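Side-chain contacts in haloacid dehalogenase (Pseudomonas aeruginosa, PDB 3UMC), which probably hydrolyses the carbon-halogen bond of L-2-haloacids, as a dehalogenase of the HAD-like hydrolase superfamily: residues 162-165 / 166-170; 204-208 / 209-213. All coordinates share one frame; numbering follows the deposited sequence.

Interaction 1 of 2, residues 162-165 / 166-170; sequences MLLC and ADLFG
Leu164 and Leu168 meet in a local apolar contact where the parallel strand 162-163 of the HAD core sheet, outermost within this chain, runs out into the short, weakly bonded helical turn 166-169. Leu168 makes the apolar contacts to Leu164 and Met162, and its CG also lies near Cys165 O. Its CB bond points back toward the strand end, and with CG anti to its own carbonyl carbon (chi1 -61°) the branch CD1 comes down on Leu164 CD2 at 3.7 Å, the two side chains crossing at a slant. The same CD1 meets the CE methyl of Met162, a selenomethionine, tip to tip, 4.1 Å away; the Met162 side chain bends at chi2 (50°) and then runs extended. Beyond Leu164, the Phe169 ring brings its CZ to 4.3 Å from Leu164 CB. Leu164 O lies at the edge of this ring, near its plane, 3.8 Å from CE2, while CB of Leu168, the preceding residue in the same turn, sits over the centre of one ring face. A single hydrogen bond links 162-165 to 166-170: Leu168 N donates to Cys165 O at 2.9 Å, with a fairly straight N-H, but from above the carbonyl plane. Cys165 O also lies 3.3 Å from Phe169 CD2. Asp167 OD1 approaches Cys165 CB at 3.5 Å and is hydrogen-bonded to Thr146 OG1 of helix 146-156. Met162 and Leu185 of the second subunit also pack here, against Met162 and Leu168 respectively. Around this join, helix 146-156 packs on Cys165 through Thr146 and Met149, helix 176-186 covers Leu164, Leu168 and Phe169 with Leu185, and Ala139 of strand 137-140 touches Met162 and Leu164.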
HETATM    1  N   MSE A 162       0.050  -3.699  -2.396  1.00 15.47           N
HETATM    2  CA  MSE A 162      -0.080  -2.973  -1.128  1.00 14.84           C
HETATM    3  C   MSE A 162       1.138  -3.239  -0.247  1.00 13.06           C
HETATM    4  O   MSE A 162       1.777  -4.295  -0.344  1.00 11.55           O
HETATM    5  CB  MSE A 162      -1.334  -3.504  -0.427  1.00 16.34           C
HETATM    6  CG  MSE A 162      -1.740  -2.850   0.904  1.00 18.02           C
HETATM    7 SE   MSE A 162      -1.842  -0.902   0.895  1.00 29.04          SE
HETATM    8  CE  MSE A 162      -2.202  -0.543   2.855  1.00 21.62           C
ATOM      9  N   LEU A 163       1.419  -2.323   0.649  1.00 11.65           N
ATOM     10  CA  LEU A 163       2.463  -2.522   1.615  1.00 13.43           C
ATOM     11  C   LEU A 163       1.779  -2.505   3.010  1.00 13.15           C
ATOM     12  O   LEU A 163       1.010  -1.555   3.338  1.00 10.14           O
ATOM     13  CB  LEU A 163       3.507  -1.409   1.566  1.00 14.35           C
ATOM     14  CG  LEU A 163       4.361  -1.097   0.297  1.00 17.85           C
ATOM     15  CD1 LEU A 163       5.004   0.329   0.523  1.00 18.55           C
ATOM     16  CD2 LEU A 163       5.497  -2.004   0.158  1.00 14.68           C
ATOM     17  N   LEU A 164       2.068  -3.536   3.811  1.00 12.35           N
ATOM     18  CA  LEU A 164       1.433  -3.688   5.136  1.00 12.47           C
ATOM     19  C   LEU A 164       2.473  -3.816   6.225  1.00 13.28           C
ATOM     20  O   LEU A 164       2.735  -4.887   6.685  1.00 14.42           O
ATOM     21  CB  LEU A 164       0.519  -4.925   5.148  1.00 11.10           C
ATOM     22  CG  LEU A 164      -0.650  -4.757   4.204  1.00 11.19           C
ATOM     23  CD1 LEU A 164      -1.309  -6.076   3.905  1.00 10.25           C
ATOM     24  CD2 LEU A 164      -1.619  -3.678   4.636  1.00 10.53           C
ATOM     25  N   CYS A 165       3.113  -2.725   6.577  1.00 14.11           N
ATOM     26  CA  CYS A 165       4.296  -2.755   7.403  1.00 15.11           C
ATOM     27  C   CYS A 165       3.939  -2.533   8.881  1.00 15.86           C
ATOM     28  O   CYS A 165       2.860  -2.127   9.210  1.00 16.34           O
ATOM     29  CB  CYS A 165       5.218  -1.640   6.968  1.00 16.08           C
ATOM     30  SG  CYS A 165       5.733  -1.835   5.207  1.00 22.94           S
ATOM     31  N   ALA A 166       4.917  -2.767   9.719  1.00 16.18           N
ATOM     32  CA  ALA A 166       4.798  -2.804  11.129  1.00 17.87           C
ATOM     33  C   ALA A 166       4.271  -1.505  11.667  1.00 18.67           C
ATOM     34  O   ALA A 166       3.485  -1.512  12.629  1.00 17.53           O
ATOM     35  CB  ALA A 166       6.153  -3.122  11.742  1.00 17.32           C
ATOM     36  N   ASP A 167       4.715  -0.410  11.045  1.00 19.15           N
ATOM     37  CA  ASP A 167       4.255   0.897  11.467  1.00 18.85           C
ATOM     38  C   ASP A 167       2.805   1.192  11.125  1.00 19.06           C
ATOM     39  O   ASP A 167       2.341   2.174  11.570  1.00 18.68           O
ATOM     40  CB  ASP A 167       5.189   2.032  11.029  1.00 19.34           C
ATOM     41  CG  ASP A 167       5.217   2.295   9.511  1.00 20.19           C
ATOM     42  OD1 ASP A 167       4.948   1.393   8.674  1.00 22.11           O
ATOM     43  OD2 ASP A 167       5.483   3.465   9.157  1.00 21.80           O
ATOM     44  N   LEU A 168       2.079   0.372  10.352  1.00 19.87           N
ATOM     45  CA  LEU A 168       0.649   0.569  10.214  1.00 19.96           C
ATOM     46  C   LEU A 168      -0.023   0.098  11.514  1.00 19.92           C
ATOM     47  O   LEU A 168      -1.096   0.536  11.862  1.00 20.78           O
ATOM     48  CB  LEU A 168       0.020  -0.240   9.057  1.00 19.59           C
ATOM     49  CG  LEU A 168       0.420  -0.070   7.615  1.00 20.68           C
ATOM     50  CD1 LEU A 168      -0.600  -0.774   6.664  1.00 16.43           C
ATOM     51  CD2 LEU A 168       0.610   1.391   7.287  1.00 18.36           C
ATOM     52  N   PHE A 169       0.603  -0.844  12.199  1.00 20.15           N
ATOM     53  CA  PHE A 169      -0.040  -1.574  13.278  1.00 19.51           C
ATOM     54  C   PHE A 169       0.572  -1.251  14.623  1.00 19.58           C
ATOM     55  O   PHE A 169       0.016  -1.584  15.636  1.00 21.20           O
ATOM     56  CB  PHE A 169       0.106  -3.066  13.016  1.00 19.59           C
ATOM     57  CG  PHE A 169      -0.308  -3.481  11.631  1.00 16.96           C
ATOM     58  CD1 PHE A 169      -1.618  -3.402  11.232  1.00 12.97           C
ATOM     59  CD2 PHE A 169       0.621  -3.956  10.731  1.00 13.82           C
ATOM     60  CE1 PHE A 169      -1.984  -3.755   9.966  1.00 15.41           C
ATOM     61  CE2 PHE A 169       0.225  -4.403   9.459  1.00 16.26           C
ATOM     62  CZ  PHE A 169      -1.061  -4.267   9.071  1.00 13.47           C
ATOM     63  N   GLY A 170       1.735  -0.639  14.652  1.00 20.51           N
ATOM     64  CA  GLY A 170       2.436  -0.382  15.905  1.00 20.36           C
ATOM     65  C   GLY A 170       2.951  -1.625  16.578  1.00 21.17           C
ATOM     66  O   GLY A 170       3.098  -1.630  17.816  1.00 21.68           O
TER

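Interaction 2 of 2, residues 204-208 / 209-213; sequences KAARA and LGLKT
Ala206, Arg207, Gly210 and Leu211 form a Schellman motif that ends helix 200-208 and turns the chain into strand 212-216, within a beta-alpha-beta unit of the HAD core. Backbone bonds define it. Leu211 N donates to Ala206 O at 2.9 Å and Gly210 N to Arg207 O at 3.0 Å, with Gly210 as the C-prime residue at positive phi. Ala206 O takes a second bond, from Leu209 N, and the two donors come from opposite faces of its carbonyl plane, so two N-H groups grip this helix-end oxygen.

Apolar contacts wrap the same turn. Leu211 CB lies 3.9 Å from Ala206 CB, on the side where Leu195 and Val193 of strand 193-197 pack against Ala206 and Leu211 respectively. Leu209 instead folds back along the helix, its CG 3.6 Å from Ala205 O, a placement set by CG lying anti to its carbonyl carbon (chi1 -59°); Tyr179 of helix 176-186 touches both Ala205 and Leu209.

Polar contacts lie beside the Arg207 side chain, which bends at chi3 (-94°) and crosses Thr213 at about a right angle. Its NH1 end is anchored elsewhere, by a salt bridge to Asp235 and a hydrogen bond to Gln234. Water 2 joins Arg207 O and Leu211 O, donating to both. Water 1 sits at the guanidinium edge, in its plane, accepting from Arg207 NE and from Thr213 OG1 while donating to Leu211 O at 2.7 Å.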
ATOM      1  N   LYS A 204       5.466 -19.830  11.453  1.00 14.46           N
ATOM      2  CA  LYS A 204       4.895 -20.479  12.649  1.00 15.95           C
ATOM      3  C   LYS A 204       3.834 -19.551  13.262  1.00 15.87           C
ATOM      4  O   LYS A 204       2.700 -19.985  13.565  1.00 15.09           O
ATOM      5  CB  LYS A 204       6.035 -20.812  13.611  1.00 17.64           C
ATOM      6  CG  LYS A 204       5.608 -21.450  15.000  1.00 21.81           C
ATOM      7  CD  LYS A 204       6.706 -21.279  16.011  1.00 27.05           C
ATOM      8  CE  LYS A 204       6.331 -21.791  17.435  1.00 32.63           C
ATOM      9  NZ  LYS A 204       4.834 -21.967  17.690  1.00 32.78           N
ATOM     10  N   ALA A 205       4.178 -18.261  13.392  1.00 16.35           N
ATOM     11  CA  ALA A 205       3.211 -17.281  13.916  1.00 16.41           C
ATOM     12  C   ALA A 205       1.973 -17.131  13.011  1.00 16.79           C
ATOM     13  O   ALA A 205       0.872 -17.117  13.504  1.00 17.26           O
ATOM     14  CB  ALA A 205       3.882 -15.936  14.172  1.00 15.84           C
ATOM     15  N   ALA A 206       2.150 -17.086  11.678  1.00 15.42           N
ATOM     16  CA  ALA A 206       1.044 -16.968  10.703  1.00 14.01           C
ATOM     17  C   ALA A 206       0.121 -18.181  10.749  1.00 13.81           C
ATOM     18  O   ALA A 206      -1.126 -18.072  10.685  1.00 11.80           O
ATOM     19  CB  ALA A 206       1.625 -16.772   9.218  1.00 12.74           C
ATOM     20  N   ARG A 207       0.724 -19.368  10.752  1.00 15.22           N
ATOM     21  CA  ARG A 207      -0.078 -20.615  10.850  1.00 16.05           C
ATOM     22  C   ARG A 207      -0.987 -20.643  12.097  1.00 15.88           C
ATOM     23  O   ARG A 207      -2.134 -21.048  12.020  1.00 16.24           O
ATOM     24  CB  ARG A 207       0.785 -21.865  10.911  1.00 15.18           C
ATOM     25  CG  ARG A 207       0.005 -23.159  10.971  1.00 15.95           C
ATOM     26  CD  ARG A 207       0.881 -24.343  10.643  1.00 19.31           C
ATOM     27  NE  ARG A 207       0.780 -24.680   9.208  1.00 19.88           N
ATOM     28  CZ  ARG A 207       1.313 -25.761   8.648  1.00 17.44           C
ATOM     29  NH1 ARG A 207       2.099 -26.561   9.328  1.00 18.53           N
ATOM     30  NH2 ARG A 207       1.058 -26.026   7.391  1.00 18.40           N
ATOM     31  N   ALA A 208      -0.452 -20.258  13.230  1.00 16.84           N
ATOM     32  CA  ALA A 208      -1.247 -20.264  14.476  1.00 17.65           C
ATOM     33  C   ALA A 208      -2.446 -19.307  14.396  1.00 19.44           C
ATOM     34  O   ALA A 208      -3.366 -19.462  15.145  1.00 19.72           O
ATOM     35  CB  ALA A 208      -0.381 -19.926  15.629  1.00 16.72           C
ATOM     36  N   LEU A 209      -2.445 -18.330  13.478  1.00 19.02           N
ATOM     37  CA  LEU A 209      -3.550 -17.417  13.353  1.00 18.84           C
ATOM     38  C   LEU A 209      -4.450 -17.782  12.191  1.00 18.08           C
ATOM     39  O   LEU A 209      -5.345 -17.041  11.842  1.00 18.47           O
ATOM     40  CB  LEU A 209      -3.042 -15.990  13.213  1.00 19.04           C
ATOM     41  CG  LEU A 209      -2.184 -15.476  14.383  1.00 19.53           C
ATOM     42  CD1 LEU A 209      -1.410 -14.214  14.036  1.00 17.28           C
ATOM     43  CD2 LEU A 209      -3.078 -15.172  15.638  1.00 16.42           C
ATOM     44  N   GLY A 210      -4.236 -18.947  11.605  1.00 18.07           N
ATOM     45  CA  GLY A 210      -5.111 -19.482  10.563  1.00 17.16           C
ATOM     46  C   GLY A 210      -4.580 -19.188   9.132  1.00 16.89           C
ATOM     47  O   GLY A 210      -5.218 -19.525   8.143  1.00 16.66           O
ATOM     48  N   LEU A 211      -3.432 -18.540   9.000  1.00 15.94           N
ATOM     49  CA  LEU A 211      -2.893 -18.265   7.632  1.00 13.92           C
ATOM     50  C   LEU A 211      -2.292 -19.507   6.940  1.00 13.33           C
ATOM     51  O   LEU A 211      -1.760 -20.387   7.550  1.00 12.40           O
ATOM     52  CB  LEU A 211      -1.891 -17.088   7.641  1.00 13.09           C
ATOM     53  CG  LEU A 211      -2.490 -15.685   7.766  1.00 10.63           C
ATOM     54  CD1 LEU A 211      -2.729 -15.311   9.279  1.00 10.54           C
ATOM     55  CD2 LEU A 211      -1.611 -14.572   7.160  1.00 10.49           C
ATOM     56  N   LYS A 212      -2.394 -19.557   5.619  1.00 14.36           N
ATOM     57  CA  LYS A 212      -1.648 -20.528   4.814  1.00 13.16           C
ATOM     58  C   LYS A 212      -0.172 -20.073   4.810  1.00 12.39           C
ATOM     59  O   LYS A 212       0.122 -18.879   5.092  1.00 11.92           O
ATOM     60  CB  LYS A 212      -2.222 -20.582   3.422  1.00 15.14           C
ATOM     61  CG  LYS A 212      -3.724 -21.011   3.282  1.00 16.40           C
ATOM     62  CD  LYS A 212      -3.985 -22.315   3.995  1.00 25.02           C
ATOM     63  CE  LYS A 212      -5.383 -22.885   3.588  1.00 30.81           C
ATOM     64  NZ  LYS A 212      -6.505 -22.095   4.187  1.00 27.75           N
ATOM     65  N   THR A 213       0.743 -21.013   4.520  1.00 10.96           N
ATOM     66  CA  THR A 213       2.162 -20.799   4.645  1.00 11.60           C
ATOM     67  C   THR A 213       2.922 -21.382   3.438  1.00 12.06           C
ATOM     68  O   THR A 213       2.641 -22.530   2.975  1.00 12.82           O
ATOM     69  CB  THR A 213       2.684 -21.440   5.883  1.00 10.85           C
ATOM     70  OG1 THR A 213       2.155 -22.767   5.926  1.00 13.00           O
ATOM     71  CG2 THR A 213       2.177 -20.670   7.134  1.00 11.20           C
TER
HETATM   72  O   HOH W   1      -0.429 -22.678   7.325  1.00 10.62           O
HETATM   73  O   HOH W   2      -3.100 -22.118   9.628  1.00 44.78           O

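Both interactions are local joins at the ends of elements that serve one parallel sheet: interaction 1 at the end of a strand, interaction 2 at the C-terminal end of a helix. Interaction 1 lies where strand 162-163, outermost within this chain, gives way to a helical turn; interaction 2 ends helix 200-208 and leads into strand 212-216, on the far side of strands 137-140, 24-27 and 193-197. Their centres are 18 Å apart and their nearest atoms about 9 Å, so they do not touch. Helix 176-186 bridges them: Ala182 and Leu185 pack on 162-170, Tyr179 and Cys183 on 204-213. Interaction 1 also reaches the second subunit, whereas no other chain of the assembly touches interaction 2.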